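Local atomic coordinates of acyl-CoA dehydrogenase (Thermus thermophilus, PDB entry 2Z1Q), a protein that probably oxidises saturated acyl-CoA thioesters to their 2,3-dehydroacyl-CoA counterparts, using bound FAD as the redox cofactor. Residues 122-127 with 252-257; 81-86 with 132-137; 20-25 with 499-504; 320-325 with 491-496. All blocks are in the same frame, centred on the assembly; numbering follows the deposited sequence.

Contact 1. Residues 122-127 with 252-257; sequences VYFGTE and GHKIAF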
loop_
_atom_site.group_PDB
_atom_site.type_symbol
_atom_site.label_atom_id
_atom_site.label_comp_id
_atom_site.label_asym_id
_atom_site.label_seq_id
_atom_site.Cartn_x
_atom_site.Cartn_y
_atom_site.Cartn_z
ATOM N N VAL B 122 -14.773 -0.761 -33.541
ATOM C CA VAL B 122 -15.895 0.177 -33.552
ATOM C C VAL B 122 -15.484 1.585 -33.974
ATOM O O VAL B 122 -16.244 2.291 -34.632
ATOM C CB VAL B 122 -16.560 0.269 -32.168
ATOM C CG1 VAL B 122 -17.625 1.359 -32.169
ATOM C CG2 VAL B 122 -17.178 -1.070 -31.796
ATOM N N TYR B 123 -14.281 2.003 -33.605
ATOM C CA TYR B 123 -13.805 3.338 -33.938
ATOM C C TYR B 123 -13.196 3.471 -35.336
ATOM O O TYR B 123 -13.432 4.467 -36.021
ATOM C CB TYR B 123 -12.774 3.806 -32.904
ATOM C CG TYR B 123 -13.328 4.118 -31.530
ATOM C CD1 TYR B 123 -12.467 4.404 -30.465
ATOM C CD2 TYR B 123 -14.701 4.190 -31.302
ATOM C CE1 TYR B 123 -12.963 4.763 -29.212
ATOM C CE2 TYR B 123 -15.207 4.548 -30.053
ATOM C CZ TYR B 123 -14.334 4.837 -29.016
ATOM O OH TYR B 123 -14.846 5.225 -27.801
ATOM N N PHE B 124 -12.418 2.479 -35.763
ATOM C CA PHE B 124 -11.783 2.577 -37.075
ATOM C C PHE B 124 -12.097 1.415 -38.004
ATOM O O PHE B 124 -11.634 1.381 -39.141
ATOM C CB PHE B 124 -10.258 2.723 -36.904
ATOM C CG PHE B 124 -9.857 3.913 -36.071
ATOM C CD1 PHE B 124 -10.010 3.894 -34.680
ATOM C CD2 PHE B 124 -9.378 5.078 -36.672
ATOM C CE1 PHE B 124 -9.695 5.017 -33.908
ATOM C CE2 PHE B 124 -9.059 6.211 -35.898
ATOM C CZ PHE B 124 -9.222 6.172 -34.517
ATOM N N GLY B 125 -12.887 0.466 -37.523
ATOM C CA GLY B 125 -13.220 -0.680 -38.340
ATOM C C GLY B 125 -13.899 -0.313 -39.642
ATOM O O GLY B 125 -14.861 0.456 -39.680
ATOM N N THR B 126 -13.391 -0.875 -40.726
ATOM C CA THR B 126 -13.965 -0.620 -42.026
ATOM C C THR B 126 -15.358 -1.239 -42.072
ATOM O O THR B 126 -15.664 -2.180 -41.334
ATOM C CB THR B 126 -13.091 -1.224 -43.123
ATOM O OG1 THR B 126 -12.783 -0.216 -44.088
ATOM C CG2 THR B 126 -13.794 -2.394 -43.790
ATOM N N GLU B 127 -16.195 -0.702 -42.947
ATOM C CA GLU B 127 -17.555 -1.176 -43.106
ATOM C C GLU B 127 -17.658 -2.699 -43.166
ATOM O O GLU B 127 -18.374 -3.314 -42.377
ATOM C CB GLU B 127 -18.158 -0.571 -44.376
ATOM C CG GLU B 127 -18.126 0.964 -44.432
ATOM C CD GLU B 127 -16.732 1.548 -44.676
ATOM O OE1 GLU B 127 -16.153 1.301 -45.759
ATOM O OE2 GLU B 127 -16.221 2.267 -43.788
ATOM N N GLY B 252 -1.825 4.688 -36.441
ATOM C CA GLY B 252 -2.264 3.737 -35.439
ATOM C C GLY B 252 -2.314 4.379 -34.066
ATOM O O GLY B 252 -2.980 3.876 -33.162
ATOM N N HIS B 253 -1.615 5.499 -33.900
ATOM C CA HIS B 253 -1.613 6.177 -32.614
ATOM C C HIS B 253 -3.021 6.632 -32.250
ATOM O O HIS B 253 -3.399 6.616 -31.076
ATOM C CB HIS B 253 -0.668 7.379 -32.636
ATOM C CG HIS B 253 -1.094 8.467 -33.573
ATOM N ND1 HIS B 253 -1.019 8.343 -34.942
ATOM C CD2 HIS B 253 -1.616 9.694 -33.334
ATOM C CE1 HIS B 253 -1.474 9.447 -35.506
ATOM N NE2 HIS B 253 -1.842 10.284 -34.552
ATOM N N LYS B 254 -3.802 7.027 -33.254
ATOM C CA LYS B 254 -5.165 7.487 -33.014
ATOM C C LYS B 254 -5.994 6.441 -32.277
ATOM O O LYS B 254 -6.737 6.770 -31.352
ATOM C CB LYS B 254 -5.855 7.848 -34.334
ATOM C CG LYS B 254 -5.227 9.015 -35.085
ATOM C CD LYS B 254 -6.064 9.411 -36.295
ATOM C CE LYS B 254 -5.412 10.554 -37.074
ATOM N NZ LYS B 254 -6.243 11.036 -38.216
ATOM N N ILE B 255 -5.868 5.184 -32.690
ATOM C CA ILE B 255 -6.622 4.108 -32.060
ATOM C C ILE B 255 -6.215 3.990 -30.595
ATOM O O ILE B 255 -7.056 4.041 -29.694
ATOM C CB ILE B 255 -6.370 2.757 -32.778
ATOM C CG1 ILE B 255 -6.630 2.924 -34.280
ATOM C CG2 ILE B 255 -7.285 1.675 -32.205
ATOM C CD1 ILE B 255 -6.235 1.731 -35.133
ATOM N N ALA B 256 -4.913 3.856 -30.365
ATOM C CA ALA B 256 -4.382 3.718 -29.019
ATOM C C ALA B 256 -4.800 4.841 -28.075
ATOM O O ALA B 256 -5.159 4.584 -26.928
ATOM C CB ALA B 256 -2.870 3.637 -29.067
ATOM N N PHE B 257 -4.764 6.081 -28.553
ATOM C CA PHE B 257 -5.120 7.204 -27.693
ATOM C C PHE B 257 -6.610 7.279 -27.367
ATOM O O PHE B 257 -6.982 7.580 -26.237
ATOM C CB PHE B 257 -4.631 8.528 -28.315
ATOM C CG PHE B 257 -3.126 8.597 -28.501
ATOM C CD1 PHE B 257 -2.261 8.055 -27.546
ATOM C CD2 PHE B 257 -2.575 9.211 -29.621
ATOM C CE1 PHE B 257 -0.873 8.124 -27.710
ATOM C CE2 PHE B 257 -1.185 9.288 -29.791
ATOM C CZ PHE B 257 -0.336 8.744 -28.835
#
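With CG anti to its carbonyl carbon (chi1 -58°), Phe124 swings its ring out from the last turn of helix 119-124 to the first turns of helix 252-288. There CG1 of Ile255, likewise anti to its carbonyl carbon (chi1 -53°), comes over one face of the ring. This is a CH-pi contact: Ile255 CG1 stands 3.7 Å from the centroid of the Phe124 ring, 19° off the ring normal, and is displaced toward the rim on the side of CD1. The closest approach, Phe124 CD1 to Ile255 CG1, is 3.5 Å, and Phe124 CE1 also comes within 3.7 Å of Ile255 CA, so the ring reaches down to the helix backbone. Helix 119-124 belongs to the helical N-terminal domain of the acyl-CoA dehydrogenase fold, while helix 252-288 opens the helical C-terminal part after the beta-sheet middle domain, so the ring bridges regions far apart in sequence. At its far end Phe124 CZ lies 3.8 Å from Lys254 CB in an oblique approach. Beyond CB the lysine chain runs on extended and leads away from the phenylalanine. Phe124 also touches Met341 of helix 337-345. Buried Ile255 has its side chain about 5 Å from that of Tyr146, a residue that binds FAD, though the cofactor itself is about 11 Å away.

Contact 2. Residues 81-86 with 132-137; sequences EEYGGL and KYLPKL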
loop_
_atom_site.group_PDB
_atom_site.type_symbol
_atom_site.label_atom_id
_atom_site.label_comp_id
_atom_site.label_asym_id
_atom_site.label_seq_id
_atom_site.Cartn_x
_atom_site.Cartn_y
_atom_site.Cartn_z
ATOM N N GLU B 81 -25.749 -0.693 -32.944
ATOM C CA GLU B 81 -26.919 -1.528 -33.170
ATOM C C GLU B 81 -26.890 -2.321 -34.471
ATOM O O GLU B 81 -27.300 -3.485 -34.508
ATOM C CB GLU B 81 -28.176 -0.664 -33.123
ATOM C CG GLU B 81 -28.387 -0.024 -31.773
ATOM C CD GLU B 81 -29.588 0.891 -31.737
ATOM O OE1 GLU B 81 -29.500 2.016 -32.277
ATOM O OE2 GLU B 81 -30.622 0.487 -31.168
ATOM N N GLU B 82 -26.404 -1.700 -35.538
ATOM C CA GLU B 82 -26.362 -2.368 -36.830
ATOM C C GLU B 82 -25.382 -3.534 -36.893
ATOM O O GLU B 82 -25.211 -4.148 -37.952
ATOM C CB GLU B 82 -26.022 -1.367 -37.933
ATOM C CG GLU B 82 -24.743 -0.599 -37.702
ATOM C CD GLU B 82 -24.982 0.738 -37.029
ATOM O OE1 GLU B 82 -25.555 0.763 -35.917
ATOM O OE2 GLU B 82 -24.593 1.768 -37.618
ATOM N N TYR B 83 -24.744 -3.836 -35.761
ATOM C CA TYR B 83 -23.780 -4.931 -35.680
ATOM C C TYR B 83 -24.044 -5.850 -34.497
ATOM O O TYR B 83 -23.125 -6.489 -33.989
ATOM C CB TYR B 83 -22.359 -4.382 -35.564
ATOM C CG TYR B 83 -21.993 -3.420 -36.662
ATOM C CD1 TYR B 83 -21.880 -3.844 -37.988
ATOM C CD2 TYR B 83 -21.786 -2.076 -36.379
ATOM C CE1 TYR B 83 -21.569 -2.938 -39.006
ATOM C CE2 TYR B 83 -21.478 -1.169 -37.378
ATOM C CZ TYR B 83 -21.374 -1.598 -38.685
ATOM O OH TYR B 83 -21.094 -0.655 -39.647
ATOM N N GLY B 84 -25.290 -5.908 -34.046
ATOM C CA GLY B 84 -25.626 -6.772 -32.927
ATOM C C GLY B 84 -25.418 -6.129 -31.574
ATOM O O GLY B 84 -25.538 -6.789 -30.541
ATOM N N GLY B 85 -25.109 -4.839 -31.573
ATOM C CA GLY B 85 -24.899 -4.135 -30.325
ATOM C C GLY B 85 -26.154 -3.456 -29.826
ATOM O O GLY B 85 -27.176 -3.433 -30.517
ATOM N N LEU B 86 -26.084 -2.913 -28.614
ATOM C CA LEU B 86 -27.210 -2.210 -28.013
ATOM C C LEU B 86 -26.982 -0.707 -28.060
ATOM O O LEU B 86 -27.915 0.073 -27.881
ATOM C CB LEU B 86 -27.407 -2.634 -26.561
ATOM C CG LEU B 86 -28.163 -3.933 -26.290
ATOM C CD1 LEU B 86 -27.684 -5.015 -27.227
ATOM C CD2 LEU B 86 -27.959 -4.344 -24.843
ATOM N N LYS B 132 -18.159 -8.625 -40.082
ATOM C CA LYS B 132 -17.664 -9.977 -39.920
ATOM C C LYS B 132 -16.851 -10.189 -38.655
ATOM O O LYS B 132 -16.207 -11.222 -38.501
ATOM C CB LYS B 132 -16.831 -10.370 -41.136
ATOM C CG LYS B 132 -15.463 -9.729 -41.182
ATOM C CD LYS B 132 -14.363 -10.766 -40.979
ATOM C CE LYS B 132 -14.362 -11.823 -42.077
ATOM N NZ LYS B 132 -13.190 -12.747 -41.963
ATOM N N TYR B 133 -16.878 -9.216 -37.750
ATOM C CA TYR B 133 -16.128 -9.332 -36.505
ATOM C C TYR B 133 -16.922 -8.872 -35.296
ATOM O O TYR B 133 -17.071 -9.616 -34.327
ATOM C CB TYR B 133 -14.819 -8.534 -36.594
ATOM C CG TYR B 133 -13.721 -9.206 -37.393
ATOM C CD1 TYR B 133 -12.966 -8.489 -38.318
ATOM C CD2 TYR B 133 -13.444 -10.564 -37.231
ATOM C CE1 TYR B 133 -11.971 -9.102 -39.066
ATOM C CE2 TYR B 133 -12.443 -11.190 -37.975
ATOM C CZ TYR B 133 -11.715 -10.452 -38.893
ATOM O OH TYR B 133 -10.756 -11.067 -39.664
ATOM N N LEU B 134 -17.440 -7.649 -35.362
ATOM C CA LEU B 134 -18.208 -7.067 -34.265
ATOM C C LEU B 134 -19.362 -7.931 -33.765
ATOM O O LEU B 134 -19.587 -8.045 -32.557
ATOM C CB LEU B 134 -18.726 -5.689 -34.679
ATOM C CG LEU B 134 -18.526 -4.537 -33.691
ATOM C CD1 LEU B 134 -17.079 -4.498 -33.205
ATOM C CD2 LEU B 134 -18.900 -3.229 -34.377
ATOM N N PRO B 135 -20.115 -8.555 -34.679
ATOM C CA PRO B 135 -21.227 -9.389 -34.206
ATOM C C PRO B 135 -20.768 -10.499 -33.255
ATOM O O PRO B 135 -21.388 -10.734 -32.220
ATOM C CB PRO B 135 -21.840 -9.914 -35.511
ATOM C CG PRO B 135 -21.580 -8.768 -36.474
ATOM C CD PRO B 135 -20.145 -8.401 -36.144
ATOM N N LYS B 136 -19.676 -11.178 -33.587
ATOM C CA LYS B 136 -19.180 -12.248 -32.725
ATOM C C LYS B 136 -18.659 -11.706 -31.390
ATOM O O LYS B 136 -18.877 -12.305 -30.334
ATOM C CB LYS B 136 -18.068 -13.017 -33.428
ATOM C CG LYS B 136 -18.474 -13.668 -34.736
ATOM C CD LYS B 136 -17.313 -14.513 -35.247
ATOM C CE LYS B 136 -17.621 -15.215 -36.561
ATOM N NZ LYS B 136 -17.783 -14.282 -37.712
ATOM N N LEU B 137 -17.972 -10.570 -31.445
ATOM C CA LEU B 137 -17.436 -9.966 -30.233
ATOM C C LEU B 137 -18.566 -9.515 -29.320
ATOM O O LEU B 137 -18.478 -9.654 -28.106
ATOM C CB LEU B 137 -16.553 -8.769 -30.582
ATOM C CG LEU B 137 -15.390 -9.057 -31.533
ATOM C CD1 LEU B 137 -14.600 -7.780 -31.754
ATOM C CD2 LEU B 137 -14.491 -10.140 -30.956
#
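The carbonyl oxygen of Tyr83 faces Pro135 in the first turn of helix 134-139: a CA-H...O contact joins Pro135 CA to Tyr83 O at 3.5 Å, with 138° at the hydrogen. Pro135 CG approaches the same oxygen, Tyr83 O, to 3.7 Å, so the proline lies against a backbone carbonyl while the apolar part of the contact is made one residue earlier. There Leu134 points at Tyr83, and its CD2 methyl comes to 3.7 Å from Tyr83 CD2 and 3.8 Å from Tyr83 CB, touching CB and the near side of the ring, obliquely. The far end of the side chain leads away; Glu82 CG overlies one ring face near the rim, and the OH makes a weak hydrogen bond with Lys130 NZ. Tyr83 sits within a tight turn, Gly84 N donating to Glu81 O at 3.2 Å; at the phi of Gly84 (87°) a side chain would be jammed against the preceding carbonyl oxygen, which calls for glycine. The contact sets the loop between helices 62-71 and 90-99 against the start of helix 134-139 within the N-terminal domain. Leu134 also packs on Leu121 and Val122 of helix 119-124, and neighbouring Tyr133 faces the middle domain, touching strands 190-197 and 201-208.

Contact 3. Residues 20-25 with 499-504; sequences ERVYTP and ARRLGG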
loop_
_atom_site.group_PDB
_atom_site.type_symbol
_atom_site.label_atom_id
_atom_site.label_comp_id
_atom_site.label_asym_id
_atom_site.label_seq_id
_atom_site.Cartn_x
_atom_site.Cartn_y
_atom_site.Cartn_z
ATOM N N GLU B 20 -23.635 23.877 -13.433
ATOM C CA GLU B 20 -25.047 24.112 -13.140
ATOM C C GLU B 20 -25.725 22.846 -12.644
ATOM O O GLU B 20 -26.763 22.896 -11.982
ATOM C CB GLU B 20 -25.769 24.633 -14.384
ATOM C CG GLU B 20 -25.548 26.115 -14.659
ATOM C CD GLU B 20 -26.289 26.594 -15.894
ATOM O OE1 GLU B 20 -27.390 26.066 -16.167
ATOM O OE2 GLU B 20 -25.782 27.503 -16.584
ATOM N N ARG B 21 -25.132 21.707 -12.970
ATOM C CA ARG B 21 -25.679 20.433 -12.541
ATOM C C ARG B 21 -24.628 19.343 -12.672
ATOM O O ARG B 21 -23.651 19.490 -13.418
ATOM C CB ARG B 21 -26.911 20.074 -13.380
ATOM C CG ARG B 21 -26.665 20.058 -14.886
ATOM C CD ARG B 21 -27.886 19.563 -15.657
ATOM N NE ARG B 21 -27.683 19.609 -17.105
ATOM C CZ ARG B 21 -27.568 20.727 -17.815
ATOM N NH1 ARG B 21 -27.386 20.664 -19.128
ATOM N NH2 ARG B 21 -27.635 21.909 -17.217
ATOM N N VAL B 22 -24.827 18.256 -11.932
ATOM C CA VAL B 22 -23.923 17.120 -11.972
ATOM C C VAL B 22 -24.731 15.829 -11.975
ATOM O O VAL B 22 -25.723 15.708 -11.264
ATOM C CB VAL B 22 -22.956 17.102 -10.752
ATOM C CG1 VAL B 22 -22.025 18.295 -10.802
ATOM C CG2 VAL B 22 -23.742 17.097 -9.458
ATOM N N TYR B 23 -24.303 14.870 -12.787
ATOM C CA TYR B 23 -24.973 13.579 -12.865
ATOM C C TYR B 23 -24.505 12.769 -11.660
ATOM O O TYR B 23 -23.309 12.556 -11.478
ATOM C CB TYR B 23 -24.609 12.873 -14.186
ATOM C CG TYR B 23 -25.389 11.596 -14.458
ATOM C CD1 TYR B 23 -24.848 10.345 -14.160
ATOM C CD2 TYR B 23 -26.688 11.645 -14.973
ATOM C CE1 TYR B 23 -25.586 9.169 -14.363
ATOM C CE2 TYR B 23 -27.432 10.481 -15.181
ATOM C CZ TYR B 23 -26.879 9.247 -14.871
ATOM O OH TYR B 23 -27.626 8.102 -15.042
ATOM N N THR B 24 -25.442 12.345 -10.821
ATOM C CA THR B 24 -25.111 11.569 -9.625
ATOM C C THR B 24 -25.662 10.151 -9.728
ATOM O O THR B 24 -26.483 9.854 -10.594
ATOM C CB THR B 24 -25.713 12.188 -8.348
ATOM O OG1 THR B 24 -27.143 12.111 -8.415
ATOM C CG2 THR B 24 -25.281 13.638 -8.196
ATOM N N PRO B 25 -25.213 9.256 -8.834
ATOM C CA PRO B 25 -25.667 7.861 -8.824
ATOM C C PRO B 25 -27.185 7.761 -8.627
ATOM O O PRO B 25 -27.837 6.908 -9.226
ATOM C CB PRO B 25 -24.879 7.248 -7.666
ATOM C CG PRO B 25 -23.606 8.061 -7.669
ATOM C CD PRO B 25 -24.123 9.463 -7.864
ATOM N N ALA B 499 -23.707 16.148 -2.344
ATOM C CA ALA B 499 -24.164 16.115 -0.962
ATOM C C ALA B 499 -25.349 17.067 -0.727
ATOM O O ALA B 499 -26.212 16.801 0.110
ATOM C CB ALA B 499 -23.019 16.469 -0.020
ATOM N N ARG B 500 -25.365 18.172 -1.476
ATOM C CA ARG B 500 -26.423 19.182 -1.381
ATOM C C ARG B 500 -27.765 18.633 -1.858
ATOM O O ARG B 500 -28.810 18.924 -1.274
ATOM C CB ARG B 500 -26.041 20.420 -2.209
ATOM C CG ARG B 500 -24.860 21.205 -1.642
ATOM C CD ARG B 500 -25.208 21.829 -0.296
ATOM N NE ARG B 500 -24.072 21.892 0.621
ATOM C CZ ARG B 500 -22.982 22.630 0.432
ATOM N NH1 ARG B 500 -22.007 22.610 1.333
ATOM N NH2 ARG B 500 -22.866 23.391 -0.647
ATOM N N ARG B 501 -27.726 17.840 -2.922
ATOM C CA ARG B 501 -28.934 17.236 -3.464
ATOM C C ARG B 501 -29.302 16.009 -2.657
ATOM O O ARG B 501 -30.446 15.831 -2.251
ATOM C CB ARG B 501 -28.694 16.818 -4.900
ATOM C CG ARG B 501 -28.282 17.956 -5.784
ATOM C CD ARG B 501 -27.923 17.411 -7.123
ATOM N NE ARG B 501 -29.001 16.576 -7.628
ATOM C CZ ARG B 501 -28.894 15.789 -8.691
ATOM N NH1 ARG B 501 -29.931 15.063 -9.085
ATOM N NH2 ARG B 501 -27.748 15.724 -9.355
ATOM N N LEU B 502 -28.307 15.162 -2.424
ATOM C CA LEU B 502 -28.486 13.917 -1.691
ATOM C C LEU B 502 -28.876 14.132 -0.233
ATOM O O LEU B 502 -29.867 13.586 0.242
ATOM C CB LEU B 502 -27.196 13.108 -1.755
ATOM C CG LEU B 502 -27.300 11.586 -1.806
ATOM C CD1 LEU B 502 -25.895 11.018 -1.936
ATOM C CD2 LEU B 502 -27.995 11.040 -0.566
ATOM N N GLY B 503 -28.073 14.920 0.472
ATOM C CA GLY B 503 -28.338 15.188 1.873
ATOM C C GLY B 503 -28.002 14.005 2.761
ATOM O O GLY B 503 -27.492 12.978 2.304
ATOM N N GLY B 504 -28.287 14.150 4.049
ATOM C CA GLY B 504 -28.017 13.080 4.990
ATOM C C GLY B 504 -26.554 12.955 5.351
ATOM O O GLY B 504 -25.903 13.935 5.725
#
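Val22 meets Arg501 through its backbone: Val22 O lies 2.8 Å from Arg501 NH2, at the edge of the guanidinium and in its plane. The valine side chain adds a looser touch, with Val22 CG2 4.2 Å from Arg501 NH2. It also packs on Leu497 one turn back along helix 476-502, and on Arg322 of helix 300-331. Tyr23 points its CB away from residues 499-504, and the next residue, Thr24, points back to them. OG1 of Thr24 stands between the backbone N and the carbonyl carbon (chi1 66°), which brings it over one face of the Arg501 guanidinium, 4.1 Å from Arg501 CZ. The methyl comes nearer, with Thr24 CG2 3.4 Å from Arg501 NH2. This joins the extended N-terminal run ahead of helix 30-54 to the last turn of helix 476-502, which lies in the second helical C-terminal region, so two parts of the chain separated by more than 470 residues are brought together. Arg501 bends at chi3 (52°) on its way to the loop, and its strongest polar partner is Asp27, whose OD2 forms a salt bridge with NH1. The same carboxylate accepts from Thr24 N through OD1, so Asp27 holds the loop backbone and the arginine together. Past Leu502 the helix ends at Gly503, whose phi is positive (74°) and whose N donates to Ala499 O at 2.7 Å.

Contact 4. Residues 320-325 with 491-496; sequences VYRTVG and AAESAL
The edge of the Arg322 guanidinium faces Glu493 OE2, a little out of the plane, with Ser494 CB in the plane and Ser494 N close to it. The guanidinium and carboxylate planes are turned 44° apart. The pair joins two long helices of the all-helical C-terminal part of the fold, 300-331 and 476-502; the latter belongs to a second helical region, probably comparable to the extra C-terminal domain of very-long-chain acyl-CoA dehydrogenases. Arg322 has CG anti to the backbone N (chi1 170°) and runs extended to NE, which carries its head across to the other helix. It grips one oxygen end-on with two nitrogens: Arg322 NH1 donates to Glu493 OE2 at 3.1 Å and Arg322 NH2 to the same OE2 at 3.2 Å, both on the anti side of the carboxylate. The other oxygen, Glu493 OE1, makes a salt bridge with Lys454 NZ of helix 445-468, so the buried glutamate pairs with two cations, one at each oxygen, which would probably favour its charged form. Along the arginine stem, Arg322 CD packs against Ser494 CB at 3.4 Å. That serine turns its hydroxyl back to its own helix: Ser494 OG donates to Ala491 O at 2.9 Å, tilted 34° from the carbonyl plane, on the same face from which Ala495 N donates to that oxygen.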
loop_
_atom_site.group_PDB
_atom_site.type_symbol
_atom_site.label_atom_id
_atom_site.label_comp_id
_atom_site.label_asym_id
_atom_site.label_seq_id
_atom_site.Cartn_x
_atom_site.Cartn_y
_atom_site.Cartn_z
ATOM N N VAL B 320 -16.528 10.108 -10.612
ATOM C CA VAL B 320 -16.651 9.191 -11.748
ATOM C C VAL B 320 -17.940 9.350 -12.565
ATOM O O VAL B 320 -17.897 9.517 -13.786
ATOM C CB VAL B 320 -16.577 7.712 -11.299
ATOM C CG1 VAL B 320 -16.914 6.806 -12.474
ATOM C CG2 VAL B 320 -15.189 7.383 -10.786
ATOM N N TYR B 321 -19.081 9.278 -11.893
ATOM C CA TYR B 321 -20.348 9.383 -12.590
ATOM C C TYR B 321 -20.682 10.788 -13.031
ATOM O O TYR B 321 -21.502 10.979 -13.920
ATOM C CB TYR B 321 -21.457 8.778 -11.742
ATOM C CG TYR B 321 -21.381 7.272 -11.754
ATOM C CD1 TYR B 321 -21.703 6.547 -12.903
ATOM C CD2 TYR B 321 -20.915 6.576 -10.643
ATOM C CE1 TYR B 321 -21.555 5.165 -12.947
ATOM C CE2 TYR B 321 -20.759 5.197 -10.679
ATOM C CZ TYR B 321 -21.077 4.499 -11.826
ATOM O OH TYR B 321 -20.894 3.139 -11.833
ATOM N N ARG B 322 -20.034 11.772 -12.426
ATOM C CA ARG B 322 -20.273 13.136 -12.844
ATOM C C ARG B 322 -19.550 13.239 -14.190
ATOM O O ARG B 322 -20.061 13.837 -15.138
ATOM C CB ARG B 322 -19.693 14.117 -11.817
ATOM C CG ARG B 322 -19.672 15.565 -12.285
ATOM C CD ARG B 322 -18.932 16.480 -11.309
ATOM N NE ARG B 322 -18.497 17.695 -11.997
ATOM C CZ ARG B 322 -17.721 18.642 -11.474
ATOM N NH1 ARG B 322 -17.396 19.696 -12.211
ATOM N NH2 ARG B 322 -17.263 18.543 -10.232
ATOM N N THR B 323 -18.366 12.631 -14.262
ATOM C CA THR B 323 -17.573 12.639 -15.491
ATOM C C THR B 323 -18.327 11.964 -16.636
ATOM O O THR B 323 -18.421 12.513 -17.725
ATOM C CB THR B 323 -16.225 11.891 -15.323
ATOM O OG1 THR B 323 -15.411 12.554 -14.347
ATOM C CG2 THR B 323 -15.483 11.840 -16.656
ATOM N N VAL B 324 -18.851 10.766 -16.383
ATOM C CA VAL B 324 -19.585 10.003 -17.400
ATOM C C VAL B 324 -20.876 10.722 -17.784
ATOM O O VAL B 324 -21.295 10.695 -18.942
ATOM C CB VAL B 324 -19.913 8.561 -16.899
ATOM C CG1 VAL B 324 -20.575 7.749 -18.007
ATOM C CG2 VAL B 324 -18.633 7.868 -16.468
ATOM N N GLY B 325 -21.493 11.379 -16.804
ATOM C CA GLY B 325 -22.710 12.124 -17.069
ATOM C C GLY B 325 -22.454 13.213 -18.092
ATOM O O GLY B 325 -23.298 13.470 -18.946
ATOM N N ALA B 491 -12.771 16.227 -7.388
ATOM C CA ALA B 491 -13.379 15.258 -6.479
ATOM C C ALA B 491 -14.187 15.918 -5.365
ATOM O O ALA B 491 -15.328 15.536 -5.115
ATOM C CB ALA B 491 -12.307 14.361 -5.867
ATOM N N ALA B 492 -13.592 16.901 -4.693
ATOM C CA ALA B 492 -14.284 17.574 -3.591
ATOM C C ALA B 492 -15.543 18.256 -4.076
ATOM O O ALA B 492 -16.610 18.105 -3.492
ATOM C CB ALA B 492 -13.361 18.599 -2.920
ATOM N N GLU B 493 -15.402 19.004 -5.158
ATOM C CA GLU B 493 -16.526 19.717 -5.731
ATOM C C GLU B 493 -17.623 18.743 -6.120
ATOM O O GLU B 493 -18.778 18.909 -5.733
ATOM C CB GLU B 493 -16.072 20.514 -6.954
ATOM C CG GLU B 493 -17.218 21.151 -7.721
ATOM C CD GLU B 493 -16.738 22.072 -8.825
ATOM O OE1 GLU B 493 -16.643 23.293 -8.581
ATOM O OE2 GLU B 493 -16.442 21.574 -9.930
ATOM N N SER B 494 -17.255 17.717 -6.878
ATOM C CA SER B 494 -18.229 16.735 -7.307
ATOM C C SER B 494 -18.859 16.062 -6.084
ATOM O O SER B 494 -20.022 15.662 -6.120
ATOM C CB SER B 494 -17.569 15.713 -8.239
ATOM O OG SER B 494 -16.732 14.821 -7.528
ATOM N N ALA B 495 -18.110 15.960 -4.990
ATOM C CA ALA B 495 -18.643 15.339 -3.781
ATOM C C ALA B 495 -19.583 16.291 -3.025
ATOM O O ALA B 495 -20.590 15.857 -2.455
ATOM C CB ALA B 495 -17.519 14.921 -2.871
ATOM N N LEU B 496 -19.234 17.577 -3.020
ATOM C CA LEU B 496 -20.025 18.591 -2.320
ATOM C C LEU B 496 -21.347 18.891 -3.010
ATOM O O LEU B 496 -22.392 18.937 -2.367
ATOM C CB LEU B 496 -19.211 19.882 -2.172
ATOM C CG LEU B 496 -18.623 20.169 -0.785
ATOM C CD1 LEU B 496 -17.415 21.085 -0.910
ATOM C CD2 LEU B 496 -19.692 20.797 0.110
#

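Overall arrangement
Contacts 3 and 4 are buried, with centres 9 Å apart, and share helix 476-502; they touch directly where Val22 CG1 meets Arg322 CD at 3.6 Å and Tyr23 packs on the backbone of 320-325. Both rely on arginines paired with carboxylates: in contact 4 the partner is on the facing helix, in contact 3 it is an aspartate just beyond the loop segment. Contacts 1 and 2 are only partly buried, and rest mainly on apolar packing around one aromatic residue each, with a CA-H...O contact added in contact 2. They also touch, Val122 CG2 against Leu134 CD1 at 3.7 Å, and both involve the N-terminal domain, about 30 Å or more between centres from contacts 3 and 4.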